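Local atomic coordinates of MMACHC-like protein (Caenorhabditis elegans, PDB entry 5UJC), a protein that binds vitamin B12 derivatives and probably catalyses the reductive removal of their upper ligand, including the decyanation of cyanocobalamin and the glutathione-dependent demethylation of methylcobalamin. Residues S60-A68 against R239-F249. Sequence-based numbering, arbitrary orientation. Where two conformers were deposited one is given.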
loop_
_atom_site.group_PDB
_atom_site.type_symbol
_atom_site.label_atom_id
_atom_site.label_comp_id
_atom_site.label_asym_id
_atom_site.label_seq_id
_atom_site.Cartn_x
_atom_site.Cartn_y
_atom_site.Cartn_z
ATOM N N SER A 60 -4.271 1.764 -0.977
ATOM C CA SER A 60 -5.600 1.593 -0.389
ATOM C C SER A 60 -5.761 2.442 0.853
ATOM O O SER A 60 -4.825 2.611 1.632
ATOM C CB SER A 60 -5.843 0.118 -0.063
ATOM O OG SER A 60 -4.840 -0.417 0.771
ATOM N N THR A 61 -6.976 2.904 1.059
ATOM C CA THR A 61 -7.327 3.716 2.208
ATOM C C THR A 61 -8.315 2.884 3.057
ATOM O O THR A 61 -8.600 1.738 2.694
ATOM C CB THR A 61 -7.905 5.050 1.742
ATOM O OG1 THR A 61 -9.217 4.849 1.216
ATOM C CG2 THR A 61 -7.007 5.663 0.650
ATOM N N PRO A 62 -8.820 3.426 4.183
ATOM C CA PRO A 62 -9.626 2.574 5.061
ATOM C C PRO A 62 -10.814 1.881 4.385
ATOM O O PRO A 62 -11.137 0.728 4.725
ATOM C CB PRO A 62 -10.091 3.541 6.140
ATOM C CG PRO A 62 -8.954 4.522 6.236
ATOM C CD PRO A 62 -8.543 4.726 4.806
ATOM N N ASP A 63 -11.455 2.563 3.433
ATOM C CA ASP A 63 -12.640 1.999 2.792
ATOM C C ASP A 63 -12.368 0.807 1.840
ATOM O O ASP A 63 -13.296 0.106 1.489
ATOM C CB ASP A 63 -13.459 3.068 2.075
ATOM C CG ASP A 63 -14.248 3.948 3.036
ATOM O OD1 ASP A 63 -14.407 3.587 4.213
ATOM O OD2 ASP A 63 -14.761 4.968 2.596
ATOM N N MET A 64 -11.102 0.552 1.474
ATOM C CA MET A 64 -10.823 -0.632 0.667
ATOM C C MET A 64 -11.326 -1.869 1.392
ATOM O O MET A 64 -12.101 -2.660 0.843
ATOM C CB MET A 64 -9.334 -0.780 0.346
ATOM C CG MET A 64 -9.053 -1.919 -0.631
ATOM S SD MET A 64 -7.546 -2.867 -0.282
ATOM C CE MET A 64 -7.961 -3.648 1.303
ATOM N N PHE A 65 -10.917 -2.022 2.641
ATOM C CA PHE A 65 -11.367 -3.143 3.460
ATOM C C PHE A 65 -12.833 -2.944 3.918
ATOM O O PHE A 65 -13.658 -3.863 3.825
ATOM C CB PHE A 65 -10.426 -3.297 4.658
ATOM C CG PHE A 65 -10.802 -4.392 5.614
ATOM C CD1 PHE A 65 -11.710 -4.157 6.652
ATOM C CD2 PHE A 65 -10.229 -5.648 5.506
ATOM C CE1 PHE A 65 -11.983 -5.142 7.580
ATOM C CE2 PHE A 65 -10.549 -6.646 6.399
ATOM C CZ PHE A 65 -11.405 -6.382 7.455
ATOM N N ASP A 66 -13.130 -1.763 4.471
ATOM C CA ASP A 66 -14.401 -1.561 5.154
ATOM C C ASP A 66 -15.613 -1.520 4.216
ATOM O O ASP A 66 -16.717 -1.797 4.651
ATOM C CB ASP A 66 -14.359 -0.309 6.027
ATOM C CG ASP A 66 -13.427 -0.457 7.236
ATOM O OD1 ASP A 66 -13.361 -1.554 7.785
ATOM O OD2 ASP A 66 -12.815 0.565 7.677
ATOM N N VAL A 67 -15.392 -1.131 2.966
ATOM C CA VAL A 67 -16.466 -1.000 2.004
ATOM C C VAL A 67 -16.298 -1.995 0.849
ATOM O O VAL A 67 -17.142 -2.897 0.667
ATOM C CB VAL A 67 -16.589 0.423 1.470
ATOM C CG1 VAL A 67 -17.708 0.519 0.428
ATOM C CG2 VAL A 67 -16.830 1.402 2.609
ATOM N N ALA A 68 -15.217 -1.869 0.089
ATOM C CA ALA A 68 -15.097 -2.661 -1.167
ATOM C C ALA A 68 -14.909 -4.166 -0.894
ATOM O O ALA A 68 -15.586 -5.014 -1.491
ATOM C CB ALA A 68 -13.984 -2.120 -2.039
ATOM N N ARG A 239 -9.606 10.121 9.418
ATOM C CA ARG A 239 -10.122 9.003 8.642
ATOM C C ARG A 239 -9.228 7.785 8.889
ATOM O O ARG A 239 -8.027 7.813 8.611
ATOM C CB ARG A 239 -10.198 9.373 7.159
ATOM C CG ARG A 239 -11.140 10.554 6.884
ATOM C CD ARG A 239 -10.995 11.094 5.473
ATOM N NE ARG A 239 -11.556 10.183 4.482
ATOM C CZ ARG A 239 -11.396 10.314 3.169
ATOM N NH1 ARG A 239 -10.700 11.328 2.678
ATOM N NH2 ARG A 239 -11.912 9.421 2.354
ATOM N N ARG A 240 -9.812 6.753 9.506
ATOM C CA ARG A 240 -9.056 5.677 10.124
ATOM C C ARG A 240 -9.650 4.321 9.768
ATOM O O ARG A 240 -10.811 4.225 9.369
ATOM C CB ARG A 240 -9.081 5.861 11.657
ATOM C CG ARG A 240 -8.457 7.165 12.114
ATOM C CD ARG A 240 -8.720 7.481 13.571
ATOM N NE ARG A 240 -8.006 6.595 14.467
ATOM C CZ ARG A 240 -8.566 5.663 15.237
ATOM N NH1 ARG A 240 -9.887 5.437 15.220
ATOM N NH2 ARG A 240 -7.801 4.936 16.016
ATOM N N TYR A 241 -8.842 3.279 9.881
ATOM C CA TYR A 241 -9.343 1.915 9.822
ATOM C C TYR A 241 -10.425 1.717 10.902
ATOM O O TYR A 241 -10.292 2.217 12.019
ATOM C CB TYR A 241 -8.238 0.915 10.106
ATOM C CG TYR A 241 -7.202 0.623 8.992
ATOM C CD1 TYR A 241 -7.208 1.280 7.774
ATOM C CD2 TYR A 241 -6.241 -0.347 9.195
ATOM C CE1 TYR A 241 -6.284 0.946 6.776
ATOM C CE2 TYR A 241 -5.342 -0.710 8.203
ATOM C CZ TYR A 241 -5.369 -0.066 6.997
ATOM O OH TYR A 241 -4.471 -0.434 5.998
ATOM N N SER A 242 -11.432 0.903 10.593
ATOM C CA SER A 242 -12.396 0.478 11.588
ATOM C C SER A 242 -11.750 -0.415 12.634
ATOM O O SER A 242 -10.662 -0.961 12.438
ATOM C CB SER A 242 -13.524 -0.274 10.917
ATOM O OG SER A 242 -13.077 -1.540 10.451
ATOM N N THR A 243 -12.453 -0.580 13.742
ATOM C CA THR A 243 -12.063 -1.551 14.741
ATOM C C THR A 243 -11.910 -2.950 14.142
ATOM O O THR A 243 -10.940 -3.648 14.416
ATOM C CB THR A 243 -13.091 -1.560 15.884
ATOM O OG1 THR A 243 -13.115 -0.255 16.464
ATOM C CG2 THR A 243 -12.778 -2.586 16.944
ATOM N N THR A 244 -12.876 -3.350 13.334
ATOM C CA THR A 244 -12.840 -4.640 12.685
ATOM C C THR A 244 -11.575 -4.779 11.825
ATOM O O THR A 244 -10.893 -5.818 11.858
ATOM C CB THR A 244 -14.086 -4.842 11.829
ATOM O OG1 THR A 244 -15.238 -4.751 12.666
ATOM C CG2 THR A 244 -14.083 -6.198 11.144
ATOM N N GLN A 245 -11.262 -3.734 11.066
ATOM C CA GLN A 245 -10.103 -3.774 10.181
ATOM C C GLN A 245 -8.781 -3.868 10.992
ATOM O O GLN A 245 -7.866 -4.607 10.614
ATOM C CB GLN A 245 -10.117 -2.559 9.276
ATOM C CG GLN A 245 -8.967 -2.547 8.282
ATOM C CD GLN A 245 -9.086 -1.550 7.136
ATOM O OE1 GLN A 245 -8.218 -1.530 6.263
ATOM N NE2 GLN A 245 -10.138 -0.698 7.142
ATOM N N MET A 246 -8.678 -3.110 12.077
ATOM C CA MET A 246 -7.486 -3.181 12.916
ATOM C C MET A 246 -7.357 -4.570 13.584
ATOM O O MET A 246 -6.251 -5.105 13.718
ATOM C CB MET A 246 -7.486 -2.038 13.922
ATOM C CG MET A 246 -7.207 -0.699 13.268
ATOM S SD MET A 246 -6.972 0.670 14.370
ATOM C CE MET A 246 -8.630 0.976 14.832
ATOM N N GLU A 247 -8.492 -5.184 13.956
ATOM C CA GLU A 247 -8.446 -6.514 14.533
ATOM C C GLU A 247 -7.960 -7.517 13.469
ATOM O O GLU A 247 -7.124 -8.374 13.746
ATOM C CB GLU A 247 -9.827 -6.925 15.059
ATOM C CG GLU A 247 -9.865 -8.314 15.702
ATOM C CD GLU A 247 -9.008 -8.434 16.937
ATOM O OE1 GLU A 247 -8.842 -7.419 17.657
ATOM O OE2 GLU A 247 -8.523 -9.543 17.200
ATOM N N PHE A 248 -8.498 -7.389 12.259
ATOM C CA PHE A 248 -8.151 -8.270 11.152
ATOM C C PHE A 248 -6.631 -8.227 10.860
ATOM O O PHE A 248 -5.958 -9.258 10.860
ATOM C CB PHE A 248 -8.972 -7.848 9.924
ATOM C CG PHE A 248 -8.783 -8.707 8.719
ATOM C CD1 PHE A 248 -7.806 -8.405 7.769
ATOM C CD2 PHE A 248 -9.641 -9.782 8.470
ATOM C CE1 PHE A 248 -7.686 -9.156 6.623
ATOM C CE2 PHE A 248 -9.502 -10.533 7.324
ATOM C CZ PHE A 248 -8.534 -10.213 6.397
ATOM N N PHE A 249 -6.099 -7.045 10.616
ATOM C CA PHE A 249 -4.689 -6.946 10.228
ATOM C C PHE A 249 -3.731 -7.139 11.386
ATOM O O PHE A 249 -2.558 -7.418 11.177
ATOM C CB PHE A 249 -4.408 -5.634 9.495
ATOM C CG PHE A 249 -4.984 -5.588 8.095
ATOM C CD1 PHE A 249 -4.654 -6.550 7.165
ATOM C CD2 PHE A 249 -5.819 -4.540 7.701
ATOM C CE1 PHE A 249 -5.163 -6.489 5.872
ATOM C CE2 PHE A 249 -6.325 -4.472 6.430
ATOM C CZ PHE A 249 -5.982 -5.452 5.498
HETATM O O HOH W 1 -5.482 -1.034 3.344
HETATM O O HOH W 2 -8.274 -0.814 3.693
#
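Phe65 is a knob in a hole formed by Thr244, Gln245, Phe248 and Phe249, where the first turns of helices 62-80 and 243-250 cross at 104°. Flat and apolar, its ring suits this slot: with CG anti to the backbone N (chi1 178°), the ring points into the side chains of the second helix. The Gln245 chain slides across one face, CG making a CH-pi contact 4.0 Å from the Phe65 ring centroid, while Thr244 CG2 lies at the edge. Phe65 CE2 stands over a face of Phe248, 3.5 Å from Phe248 CD1, and Phe249, which also touches the bound methylcobalamin, completes the aromatic cluster. Beside it, the small rigid ring of Pro62 packs CB 3.4 Å from Arg240 O and sets CG at the edge of the Tyr241 ring.

Polar bonds grip the start of helix 243-250. Ser242, its N-cap, accepts from Gln245 N through OG and donates from OG to Asp66 OD1 at 2.7 Å; Ser242 N reaches the syn lone pair of Asp66 OD2 at 3.2 Å. A carboxylate suits this N-terminus, whose dipole would probably stabilise its negative charge. An asparagine here would probably leave one of these two donors without its acceptor and the helix end without its countercharge. Gln245, extended and buried, uses both amide ends: OE1 lies 2.7 Å from a water that accepts from Phe65 N, and NE2 donates to a lone pair of Pro62 O at 3.0 Å, in the carbonyl plane.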